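Local coordinates for protein beta-lactamase/D-alanine Carboxypeptidase (PDB 3RJU) that probably acts as a serine beta-lactamase or D-alanine carboxypeptidase of the penicillin-binding protein family, hydrolysing beta-lactams or D-alanyl peptides, at residues L108-S113 against V151-K156; D138-W143 against L167-S172. All coordinates share one frame; numbering follows the deposited sequence.

Interaction 1 of 2, residues L108-S113 against V151-K156; sequences LLHLAS and VPPGVK
H110 of the short helix 108-113 lays its imidazole against P153, the second residue of a type II beta turn that runs from P152 to V155. The contact lies at the surface of the beta-lactamase fold, on its helical side, and joins this helix to the loop that leads into strand 156-158. Its main element is a CH-pi interaction. P153 CB sits over the centre of one ring face, 3.5 Å from the centroid of the H110 ring and only 7° off the ring normal. The whole ring is therefore touched by one methylene group. P153 CG takes a lesser part, 4.0 Å from H110 CE1.

H110 CG lies beside the backbone N and anti to the carbonyl carbon (chi1 -61°). This brings the ring round so that ND1 bonds to the backbone N of R107, one turn back. That bond helps to fix the rotation of the imidazole and so the face offered to the proline.

G154 is the third residue of the turn and has a positive phi of 75°, as a type II turn requires at that place. It brings its bare backbone close to the ring, and a backbone hydrogen bond ties G154 to T115. No hydrogen bond joins the two segments. G154 N approaches the ring obliquely, 3.6 Å from H110 CD2.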
loop_
_atom_site.group_PDB
_atom_site.type_symbol
_atom_site.label_atom_id
_atom_site.label_comp_id
_atom_site.label_asym_id
_atom_site.label_seq_id
_atom_site.Cartn_x
_atom_site.Cartn_y
_atom_site.Cartn_z
ATOM N N LEU A 108 -9.405 -1.201 -15.733
ATOM C CA LEU A 108 -8.384 -0.781 -14.767
ATOM C C LEU A 108 -8.976 -0.620 -13.362
ATOM O O LEU A 108 -8.371 -1.052 -12.386
ATOM C CB LEU A 108 -7.652 0.494 -15.201
ATOM C CG LEU A 108 -6.968 0.440 -16.576
ATOM C CD1 LEU A 108 -6.212 1.736 -16.829
ATOM C CD2 LEU A 108 -6.054 -0.783 -16.748
ATOM N N LEU A 109 -10.179 -0.055 -13.282
ATOM C CA LEU A 109 -10.908 0.086 -12.023
ATOM C C LEU A 109 -11.041 -1.240 -11.272
ATOM O O LEU A 109 -10.955 -1.281 -10.030
ATOM C CB LEU A 109 -12.293 0.695 -12.290
ATOM C CG LEU A 109 -13.237 0.729 -11.095
ATOM C CD1 LEU A 109 -12.633 1.613 -9.986
ATOM C CD2 LEU A 109 -14.609 1.246 -11.512
ATOM N N HIS A 110 -11.283 -2.318 -12.013
ATOM C CA HIS A 110 -11.442 -3.631 -11.388
ATOM C C HIS A 110 -10.120 -4.103 -10.791
ATOM O O HIS A 110 -10.098 -4.697 -9.715
ATOM C CB HIS A 110 -11.977 -4.675 -12.377
ATOM C CG HIS A 110 -13.323 -4.338 -12.936
ATOM N ND1 HIS A 110 -13.555 -4.201 -14.290
ATOM C CD2 HIS A 110 -14.509 -4.104 -12.319
ATOM C CE1 HIS A 110 -14.833 -3.909 -14.485
ATOM N NE2 HIS A 110 -15.430 -3.827 -13.305
ATOM N N LEU A 111 -9.021 -3.875 -11.503
ATOM C CA LEU A 111 -7.720 -4.261 -10.963
ATOM C C LEU A 111 -7.464 -3.493 -9.668
ATOM O O LEU A 111 -6.959 -4.061 -8.694
ATOM C CB LEU A 111 -6.605 -3.960 -11.972
ATOM C CG LEU A 111 -6.749 -4.620 -13.349
ATOM C CD1 LEU A 111 -5.668 -4.050 -14.278
ATOM C CD2 LEU A 111 -6.646 -6.131 -13.258
ATOM N N ALA A 112 -7.787 -2.199 -9.654
ATOM C CA ALA A 112 -7.469 -1.358 -8.494
ATOM C C ALA A 112 -8.331 -1.641 -7.265
ATOM O O ALA A 112 -7.918 -1.403 -6.124
ATOM C CB ALA A 112 -7.559 0.132 -8.868
ATOM N N SER A 113 -9.548 -2.118 -7.501
ATOM C CA SER A 113 -10.509 -2.381 -6.430
ATOM C C SER A 113 -10.643 -3.883 -6.062
ATOM O O SER A 113 -11.522 -4.257 -5.278
ATOM C CB SER A 113 -11.891 -1.841 -6.814
ATOM O OG SER A 113 -12.372 -2.468 -8.008
ATOM N N VAL A 151 -15.273 -15.527 -13.407
ATOM C CA VAL A 151 -16.240 -14.730 -12.665
ATOM C C VAL A 151 -16.358 -13.362 -13.333
ATOM O O VAL A 151 -15.363 -12.790 -13.794
ATOM C CB VAL A 151 -15.833 -14.555 -11.196
ATOM C CG1 VAL A 151 -14.535 -13.837 -11.115
ATOM C CG2 VAL A 151 -16.895 -13.789 -10.427
ATOM N N PRO A 152 -17.576 -12.825 -13.408
ATOM C CA PRO A 152 -17.669 -11.496 -14.026
ATOM C C PRO A 152 -17.010 -10.421 -13.162
ATOM O O PRO A 152 -16.943 -10.562 -11.945
ATOM C CB PRO A 152 -19.171 -11.241 -14.115
ATOM C CG PRO A 152 -19.814 -12.227 -13.207
ATOM C CD PRO A 152 -18.881 -13.371 -13.005
ATOM N N PRO A 153 -16.566 -9.330 -13.784
ATOM C CA PRO A 153 -15.925 -8.265 -13.000
ATOM C C PRO A 153 -16.939 -7.460 -12.164
ATOM O O PRO A 153 -18.115 -7.352 -12.515
ATOM C CB PRO A 153 -15.264 -7.397 -14.077
ATOM C CG PRO A 153 -16.184 -7.562 -15.287
ATOM C CD PRO A 153 -16.708 -8.991 -15.216
ATOM N N GLY A 154 -16.476 -6.898 -11.052
ATOM C CA GLY A 154 -17.325 -6.075 -10.217
ATOM C C GLY A 154 -18.340 -6.831 -9.379
ATOM O O GLY A 154 -19.300 -6.235 -8.875
ATOM N N VAL A 155 -18.133 -8.137 -9.226
ATOM C CA VAL A 155 -19.081 -8.982 -8.512
ATOM C C VAL A 155 -18.534 -9.489 -7.186
ATOM O O VAL A 155 -19.251 -9.524 -6.183
ATOM C CB VAL A 155 -19.523 -10.160 -9.404
ATOM C CG1 VAL A 155 -20.301 -11.222 -8.621
ATOM C CG2 VAL A 155 -20.374 -9.623 -10.559
ATOM N N LYS A 156 -17.266 -9.883 -7.192
ATOM C CA LYS A 156 -16.594 -10.357 -5.982
ATOM C C LYS A 156 -15.292 -9.590 -5.780
ATOM O O LYS A 156 -14.565 -9.312 -6.746
ATOM C CB LYS A 156 -16.269 -11.855 -6.094
ATOM C CG LYS A 156 -17.471 -12.781 -6.106
ATOM C CD LYS A 156 -17.045 -14.234 -6.185
ATOM C CE LYS A 156 -18.249 -15.156 -6.278
ATOM N NZ LYS A 156 -17.792 -16.579 -6.242
#

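Interaction 2 of 2, residues D138-W143 against L167-S172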
loop_
_atom_site.group_PDB
_atom_site.type_symbol
_atom_site.label_atom_id
_atom_site.label_comp_id
_atom_site.label_asym_id
_atom_site.label_seq_id
_atom_site.Cartn_x
_atom_site.Cartn_y
_atom_site.Cartn_z
ATOM N N ASP A 138 7.088 -10.277 -17.925
ATOM C CA ASP A 138 6.945 -11.243 -19.012
ATOM C C ASP A 138 6.213 -12.508 -18.548
ATOM O O ASP A 138 5.386 -13.038 -19.282
ATOM C CB ASP A 138 8.295 -11.614 -19.627
ATOM C CG ASP A 138 8.887 -10.493 -20.465
ATOM O OD1 ASP A 138 8.158 -9.527 -20.792
ATOM O OD2 ASP A 138 10.089 -10.590 -20.808
ATOM N N ASN A 139 6.517 -13.003 -17.346
ATOM C CA ASN A 139 5.800 -14.182 -16.847
ATOM C C ASN A 139 4.295 -13.912 -16.792
ATOM O O ASN A 139 3.482 -14.767 -17.172
ATOM C CB ASN A 139 6.225 -14.572 -15.428
ATOM C CG ASN A 139 7.676 -14.996 -15.314
ATOM O OD1 ASN A 139 8.275 -14.822 -14.257
ATOM N ND2 ASN A 139 8.242 -15.565 -16.378
ATOM N N ARG A 140 3.925 -12.737 -16.283
ATOM C CA ARG A 140 2.511 -12.396 -16.114
ATOM C C ARG A 140 1.750 -12.442 -17.428
ATOM O O ARG A 140 0.653 -13.008 -17.512
ATOM C CB ARG A 140 2.339 -10.996 -15.507
ATOM C CG ARG A 140 2.689 -10.913 -14.058
ATOM C CD ARG A 140 2.233 -9.589 -13.492
ATOM N NE ARG A 140 3.002 -8.407 -13.883
ATOM C CZ ARG A 140 4.158 -8.039 -13.325
ATOM N NH1 ARG A 140 4.741 -8.811 -12.411
ATOM N NH2 ARG A 140 4.750 -6.910 -13.690
ATOM N N TRP A 141 2.322 -11.821 -18.450
ATOM C CA TRP A 141 1.631 -11.724 -19.725
ATOM C C TRP A 141 1.626 -13.044 -20.488
ATOM O O TRP A 141 0.671 -13.335 -21.199
ATOM C CB TRP A 141 2.144 -10.534 -20.543
ATOM C CG TRP A 141 1.681 -9.286 -19.893
ATOM C CD1 TRP A 141 2.300 -8.608 -18.872
ATOM C CD2 TRP A 141 0.451 -8.588 -20.149
ATOM N NE1 TRP A 141 1.539 -7.527 -18.496
ATOM C CE2 TRP A 141 0.399 -7.494 -19.257
ATOM C CE3 TRP A 141 -0.614 -8.789 -21.038
ATOM C CZ2 TRP A 141 -0.661 -6.581 -19.248
ATOM C CZ3 TRP A 141 -1.670 -7.883 -21.028
ATOM C CH2 TRP A 141 -1.693 -6.804 -20.127
ATOM N N GLN A 142 2.665 -13.856 -20.296
ATOM C CA GLN A 142 2.688 -15.201 -20.853
ATOM C C GLN A 142 1.575 -16.058 -20.227
ATOM O O GLN A 142 0.887 -16.799 -20.926
ATOM C CB GLN A 142 4.070 -15.835 -20.663
ATOM C CG GLN A 142 4.238 -17.192 -21.316
ATOM C CD GLN A 142 3.994 -17.161 -22.821
ATOM O OE1 GLN A 142 4.359 -16.198 -23.511
ATOM N NE2 GLN A 142 3.359 -18.216 -23.337
ATOM N N TRP A 143 1.377 -15.928 -18.918
ATOM C CA TRP A 143 0.300 -16.634 -18.231
ATOM C C TRP A 143 -1.069 -16.090 -18.626
ATOM O O TRP A 143 -1.994 -16.848 -18.875
ATOM C CB TRP A 143 0.460 -16.527 -16.705
ATOM C CG TRP A 143 -0.697 -17.123 -15.951
ATOM C CD1 TRP A 143 -0.848 -18.439 -15.582
ATOM C CD2 TRP A 143 -1.872 -16.438 -15.482
ATOM N NE1 TRP A 143 -2.047 -18.610 -14.911
ATOM C CE2 TRP A 143 -2.690 -17.400 -14.836
ATOM C CE3 TRP A 143 -2.310 -15.107 -15.540
ATOM C CZ2 TRP A 143 -3.921 -17.076 -14.266
ATOM C CZ3 TRP A 143 -3.546 -14.786 -14.967
ATOM C CH2 TRP A 143 -4.328 -15.768 -14.330
ATOM N N LEU A 167 -1.853 -3.983 -13.417
ATOM C CA LEU A 167 -2.210 -2.570 -13.472
ATOM C C LEU A 167 -0.973 -1.711 -13.722
ATOM O O LEU A 167 -0.986 -0.814 -14.579
ATOM C CB LEU A 167 -2.907 -2.133 -12.185
ATOM C CG LEU A 167 -3.300 -0.661 -12.079
ATOM C CD1 LEU A 167 -4.190 -0.218 -13.250
ATOM C CD2 LEU A 167 -3.990 -0.400 -10.731
ATOM N N ALA A 168 0.103 -1.976 -12.984
ATOM C CA ALA A 168 1.335 -1.212 -13.175
ATOM C C ALA A 168 1.822 -1.381 -14.602
ATOM O O ALA A 168 2.232 -0.405 -15.223
ATOM C CB ALA A 168 2.426 -1.656 -12.195
ATOM N N ASP A 169 1.746 -2.608 -15.122
ATOM C CA ASP A 169 2.158 -2.882 -16.507
ATOM C C ASP A 169 1.346 -2.016 -17.485
ATOM O O ASP A 169 1.887 -1.453 -18.463
ATOM C CB ASP A 169 1.935 -4.349 -16.881
ATOM C CG ASP A 169 2.734 -5.334 -16.011
ATOM O OD1 ASP A 169 3.732 -4.943 -15.353
ATOM O OD2 ASP A 169 2.353 -6.525 -15.994
ATOM N N ALA A 170 0.042 -1.941 -17.242
ATOM C CA ALA A 170 -0.849 -1.206 -18.129
ATOM C C ALA A 170 -0.527 0.282 -18.081
ATOM O O ALA A 170 -0.499 0.960 -19.115
ATOM C CB ALA A 170 -2.307 -1.452 -17.725
ATOM N N LEU A 171 -0.287 0.790 -16.873
ATOM C CA LEU A 171 0.007 2.202 -16.692
ATOM C C LEU A 171 1.310 2.583 -17.396
ATOM O O LEU A 171 1.406 3.640 -18.040
ATOM C CB LEU A 171 0.081 2.543 -15.209
ATOM C CG LEU A 171 -1.221 2.317 -14.437
ATOM C CD1 LEU A 171 -1.009 2.664 -12.958
ATOM C CD2 LEU A 171 -2.377 3.160 -15.030
ATOM N N SER A 172 2.307 1.709 -17.278
ATOM C CA SER A 172 3.582 1.890 -17.973
ATOM C C SER A 172 3.377 1.917 -19.493
ATOM O O SER A 172 3.955 2.773 -20.201
ATOM C CB SER A 172 4.545 0.766 -17.585
ATOM O OG SER A 172 5.742 0.821 -18.359
#
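D169 of helix 162-175 receives both R140 and W141 of helix 137-144, so one carboxylate joins two helices of the beta-lactamase fold.

The ionic part is a side-on salt bridge. R140 NE reaches D169 OD2 at 2.9 Å, and R140 NH2 reaches D169 OD1 at 2.8 Å. Both bonds are nearly straight. The guanidinium and carboxylate planes are close to coplanar, 18° apart. The arginine meets each oxygen on its syn side. A bend in the arginine chain at chi3 (-73°) turns the NE and NH2 edge to the acid. The remaining nitrogen, R140 NH1, bonds to the backbone O of A222.

A further hydrogen bond comes from the neutral indole. W141 NE1 donates to D169 OD2 at 2.8 Å, from above the carboxylate plane and less straight, with an N-H...O angle of 149°. The indole benzo ring continues past the acid, with CZ2 beside D169 CB. L166 and P92 also touch this tryptophan.

D169 OD2 thus accepts two N-H groups, and three bonds fix the carboxylate's rotation. With R140 beside it and these donors around it, D169 is probably held as the anion.

Of the four segments, helix 108-113 comes first, then the one on helix 137-144, then the turn within 151-156, and last the one on helix 162-175. Interaction 1 closes a loop of 37 residues between its segments, and helix 137-144 lies within that loop. Interaction 2 closes 23 residues, which include the turn of interaction 1. Their segments alternate, so the two loops cross and neither nests in the other. Their centres are about 17 Å apart. Helix 162-175 connects them, because L167 packs on L108, L111 and A112, and A170 on L108. L111 CD1 comes 3.8 Å from L167 CA. Together the contacts tie three helices and one turn within the helical part of the fold.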